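PDB 4TXG: chitinase from Chromobacterium violaceum, which probably hydrolyses the glycosidic bonds of chitin as a family GH18 glycoside hydrolase, with an additional capacity for carbohydrate binding. Local coordinates for residues Asp177-Lys182 against Trp603-Asp608. Numbering follows the deposited sequence.
With CS (cesium ion), chain N.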
ATOM      1  N   ASP A 177     -18.325   5.051 -15.714  1.00 12.70           N
ATOM      2  CA  ASP A 177     -17.554   4.081 -16.502  1.00 14.99           C
ATOM      3  C   ASP A 177     -16.960   2.956 -15.654  1.00 14.16           C
ATOM      4  O   ASP A 177     -16.416   1.978 -16.184  1.00 14.93           O
ATOM      5  CB  ASP A 177     -16.419   4.791 -17.252  1.00 17.92           C
ATOM      6  CG  ASP A 177     -16.936   5.806 -18.256  1.00 22.09           C
ATOM      7  OD1 ASP A 177     -17.881   5.464 -18.990  1.00 25.25           O
ATOM      8  OD2 ASP A 177     -16.418   6.943 -18.299  1.00 13.93           O
ATOM      9  N   ILE A 178     -17.047   3.117 -14.338  1.00  8.93           N
ATOM     10  CA  ILE A 178     -16.539   2.134 -13.389  1.00  8.07           C
ATOM     11  C   ILE A 178     -17.311   0.818 -13.493  1.00 11.14           C
ATOM     12  O   ILE A 178     -18.538   0.835 -13.635  1.00 10.63           O
ATOM     13  CB  ILE A 178     -16.639   2.691 -11.946  1.00 10.31           C
ATOM     14  CG1 ILE A 178     -15.698   3.886 -11.752  1.00 10.99           C
ATOM     15  CG2 ILE A 178     -16.346   1.610 -10.904  1.00  8.31           C
ATOM     16  CD1 ILE A 178     -15.871   4.575 -10.396  1.00 11.88           C
ATOM     17  N   PRO A 179     -16.606  -0.327 -13.447  1.00 13.03           N
ATOM     18  CA  PRO A 179     -17.286  -1.628 -13.399  1.00 12.80           C
ATOM     19  C   PRO A 179     -17.823  -1.938 -11.999  1.00 11.67           C
ATOM     20  O   PRO A 179     -17.283  -2.783 -11.282  1.00 10.38           O
ATOM     21  CB  PRO A 179     -16.182  -2.614 -13.797  1.00 12.43           C
ATOM     22  CG  PRO A 179     -14.921  -1.955 -13.314  1.00 11.87           C
ATOM     23  CD  PRO A 179     -15.140  -0.475 -13.562  1.00 12.88           C
ATOM     24  N   TRP A 180     -18.888  -1.246 -11.618  1.00 10.63           N
ATOM     25  CA  TRP A 180     -19.451  -1.367 -10.281  1.00 10.00           C
ATOM     26  C   TRP A 180     -19.807  -2.797  -9.871  1.00 11.82           C
ATOM     27  O   TRP A 180     -19.701  -3.151  -8.696  1.00 13.81           O
ATOM     28  CB  TRP A 180     -20.696  -0.488 -10.172  1.00  9.26           C
ATOM     29  CG  TRP A 180     -20.387   0.978 -10.110  1.00 10.57           C
ATOM     30  CD1 TRP A 180     -20.224   1.833 -11.165  1.00 12.09           C
ATOM     31  CD2 TRP A 180     -20.212   1.763  -8.925  1.00  9.98           C
ATOM     32  NE1 TRP A 180     -19.964   3.103 -10.705  1.00 10.90           N
ATOM     33  CE2 TRP A 180     -19.942   3.085  -9.337  1.00 10.26           C
ATOM     34  CE3 TRP A 180     -20.258   1.476  -7.560  1.00 10.35           C
ATOM     35  CZ2 TRP A 180     -19.711   4.119  -8.426  1.00 11.20           C
ATOM     36  CZ3 TRP A 180     -20.042   2.510  -6.656  1.00 12.33           C
ATOM     37  CH2 TRP A 180     -19.768   3.814  -7.098  1.00 11.30           C
ATOM     38  N   SER A 181     -20.221  -3.619 -10.836  1.00 10.19           N
ATOM     39  CA  SER A 181     -20.667  -4.974 -10.520  1.00  9.31           C
ATOM     40  C   SER A 181     -19.501  -5.948 -10.315  1.00 12.24           C
ATOM     41  O   SER A 181     -19.721  -7.124 -10.037  1.00 10.63           O
ATOM     42  CB  SER A 181     -21.585  -5.517 -11.624  1.00 13.52           C
ATOM     43  OG  SER A 181     -20.854  -5.753 -12.811  1.00 15.47           O
ATOM     44  N   LYS A 182     -18.271  -5.458 -10.461  1.00  9.56           N
ATOM     45  CA  LYS A 182     -17.106  -6.333 -10.399  1.00  9.69           C
ATOM     46  C   LYS A 182     -16.071  -5.878  -9.371  1.00 11.36           C
ATOM     47  O   LYS A 182     -14.981  -6.440  -9.301  1.00 12.58           O
ATOM     48  CB  LYS A 182     -16.452  -6.431 -11.781  1.00 12.96           C
ATOM     49  CG  LYS A 182     -17.430  -6.847 -12.884  1.00 17.57           C
ATOM     50  CD  LYS A 182     -16.726  -7.076 -14.209  1.00 22.58           C
ATOM     51  CE  LYS A 182     -17.719  -7.391 -15.321  1.00 28.31           C
ATOM     52  NZ  LYS A 182     -18.643  -8.499 -14.956  1.00 34.90           N
ATOM     53  N   TRP A 603      -4.066   0.549  -9.484  1.00  6.63           N
ATOM     54  CA  TRP A 603      -3.990   1.912  -9.980  1.00  9.03           C
ATOM     55  C   TRP A 603      -3.811   1.822 -11.489  1.00  6.52           C
ATOM     56  O   TRP A 603      -2.836   1.206 -11.917  1.00  7.53           O
ATOM     57  CB  TRP A 603      -2.793   2.644  -9.360  1.00  8.25           C
ATOM     58  CG  TRP A 603      -2.678   4.044  -9.842  1.00 10.25           C
ATOM     59  CD1 TRP A 603      -2.187   4.463 -11.049  1.00 13.28           C
ATOM     60  CD2 TRP A 603      -3.103   5.215  -9.151  1.00 10.52           C
ATOM     61  NE1 TRP A 603      -2.283   5.831 -11.149  1.00 10.25           N
ATOM     62  CE2 TRP A 603      -2.830   6.319  -9.990  1.00  9.97           C
ATOM     63  CE3 TRP A 603      -3.683   5.446  -7.893  1.00 11.98           C
ATOM     64  CZ2 TRP A 603      -3.119   7.632  -9.615  1.00 11.05           C
ATOM     65  CZ3 TRP A 603      -3.961   6.746  -7.524  1.00 10.22           C
ATOM     66  CH2 TRP A 603      -3.682   7.824  -8.380  1.00 10.21           C
ATOM     67  N   GLU A 604      -4.694   2.385 -12.313  1.00  8.88           N
ATOM     68  CA  GLU A 604      -5.945   3.046 -11.945  1.00  7.70           C
ATOM     69  C   GLU A 604      -7.031   2.501 -12.871  1.00  8.84           C
ATOM     70  O   GLU A 604      -6.724   1.877 -13.888  1.00  8.50           O
ATOM     71  CB  GLU A 604      -5.838   4.568 -12.111  1.00  7.93           C
ATOM     72  CG  GLU A 604      -5.382   4.944 -13.528  1.00 12.29           C
ATOM     73  CD  GLU A 604      -5.423   6.432 -13.819  1.00 12.76           C
ATOM     74  OE1 GLU A 604      -4.334   7.051 -13.917  1.00  9.78           O
ATOM     75  OE2 GLU A 604      -6.536   6.976 -13.971  1.00 12.82           O
ATOM     76  N   LEU A 605      -8.292   2.752 -12.537  1.00  7.36           N
ATOM     77  CA  LEU A 605      -9.408   2.203 -13.307  1.00  7.97           C
ATOM     78  C   LEU A 605      -9.323   2.539 -14.803  1.00  8.38           C
ATOM     79  O   LEU A 605      -9.586   1.687 -15.656  1.00 10.06           O
ATOM     80  CB  LEU A 605     -10.729   2.701 -12.722  1.00  7.88           C
ATOM     81  CG  LEU A 605     -11.149   1.955 -11.449  1.00 12.66           C
ATOM     82  CD1 LEU A 605     -12.097   2.802 -10.601  1.00 13.03           C
ATOM     83  CD2 LEU A 605     -11.818   0.640 -11.830  1.00 14.50           C
ATOM     84  N   ALA A 606      -8.920   3.763 -15.123  1.00  8.06           N
ATOM     85  CA  ALA A 606      -8.911   4.214 -16.518  1.00  8.63           C
ATOM     86  C   ALA A 606      -7.872   3.504 -17.390  1.00 10.25           C
ATOM     87  O   ALA A 606      -7.903   3.627 -18.617  1.00 11.60           O
ATOM     88  CB  ALA A 606      -8.688   5.712 -16.579  1.00 10.24           C
ATOM     89  N   GLY A 607      -6.953   2.775 -16.772  1.00  8.19           N
ATOM     90  CA  GLY A 607      -5.934   2.068 -17.532  1.00  7.73           C
ATOM     91  C   GLY A 607      -6.338   0.684 -18.024  1.00  7.78           C
ATOM     92  O   GLY A 607      -5.650   0.102 -18.866  1.00  8.37           O
ATOM     93  N   ASP A 608      -7.430   0.140 -17.495  1.00  7.81           N
ATOM     94  CA  ASP A 608      -7.885  -1.198 -17.902  1.00  8.32           C
ATOM     95  C   ASP A 608      -8.428  -1.122 -19.332  1.00 11.25           C
ATOM     96  O   ASP A 608      -8.778  -0.035 -19.810  1.00 10.66           O
ATOM     97  CB  ASP A 608      -8.946  -1.718 -16.929  1.00  8.36           C
ATOM     98  CG  ASP A 608      -9.136  -3.232 -16.997  1.00 10.69           C
ATOM     99  OD1 ASP A 608      -8.489  -3.904 -17.830  1.00 12.26           O
ATOM    100  OD2 ASP A 608      -9.953  -3.740 -16.200  1.00 10.31           O
TER
HETATM  101 CS    CS N 813     -20.680   0.769 -16.127  1.00152.21          CS
HETATM  102  O   HOH W   1     -22.911   2.874 -16.751  1.00 33.98           O
HETATM  103  O   HOH W   2     -22.847   0.442 -14.130  1.00 55.50           O
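In the TIM barrel of this GH18 chitinase, a buried apolar contact joins the short 3-10 turn after strand 599-603 to the loop between strands 155-161 and 185-193, with Leu605 reaching across to Ile178 and Pro179. The two branches of Leu605 divide the work. Leu605 CD1 lies 3.9 Å from Ile178 CG1 and 4.2 Å from Ile178 CD1, while Leu605 CD2 lies 3.9 Å from Pro179 CD at the ring's N-side corner. With chi1 at -66°, CG1 of Ile178 sits beside the backbone N and leads the longer branch to Leu605; CG2 is turned instead onto one face of the Trp180 ring, 3.8 Å above its plane and offset toward the rim. Ile178 thus packs against Leu605 through CG1 and CD1 and against Trp180 through CG2. Phe160, on strand 155-161, which lies between strands 185-193 and 599-603 in the barrel, touches both Ile178 and Leu605, and Tyr173 touches both Leu605 and Pro179, extending the apolar cluster. The backbone at Pro179 makes an inverse gamma turn, its weak bond running from Trp180 N to Ile178 O. The same oxygen, Ile178 O, binds a cesium ion at 3.3 Å, along with Ser176 O and two waters.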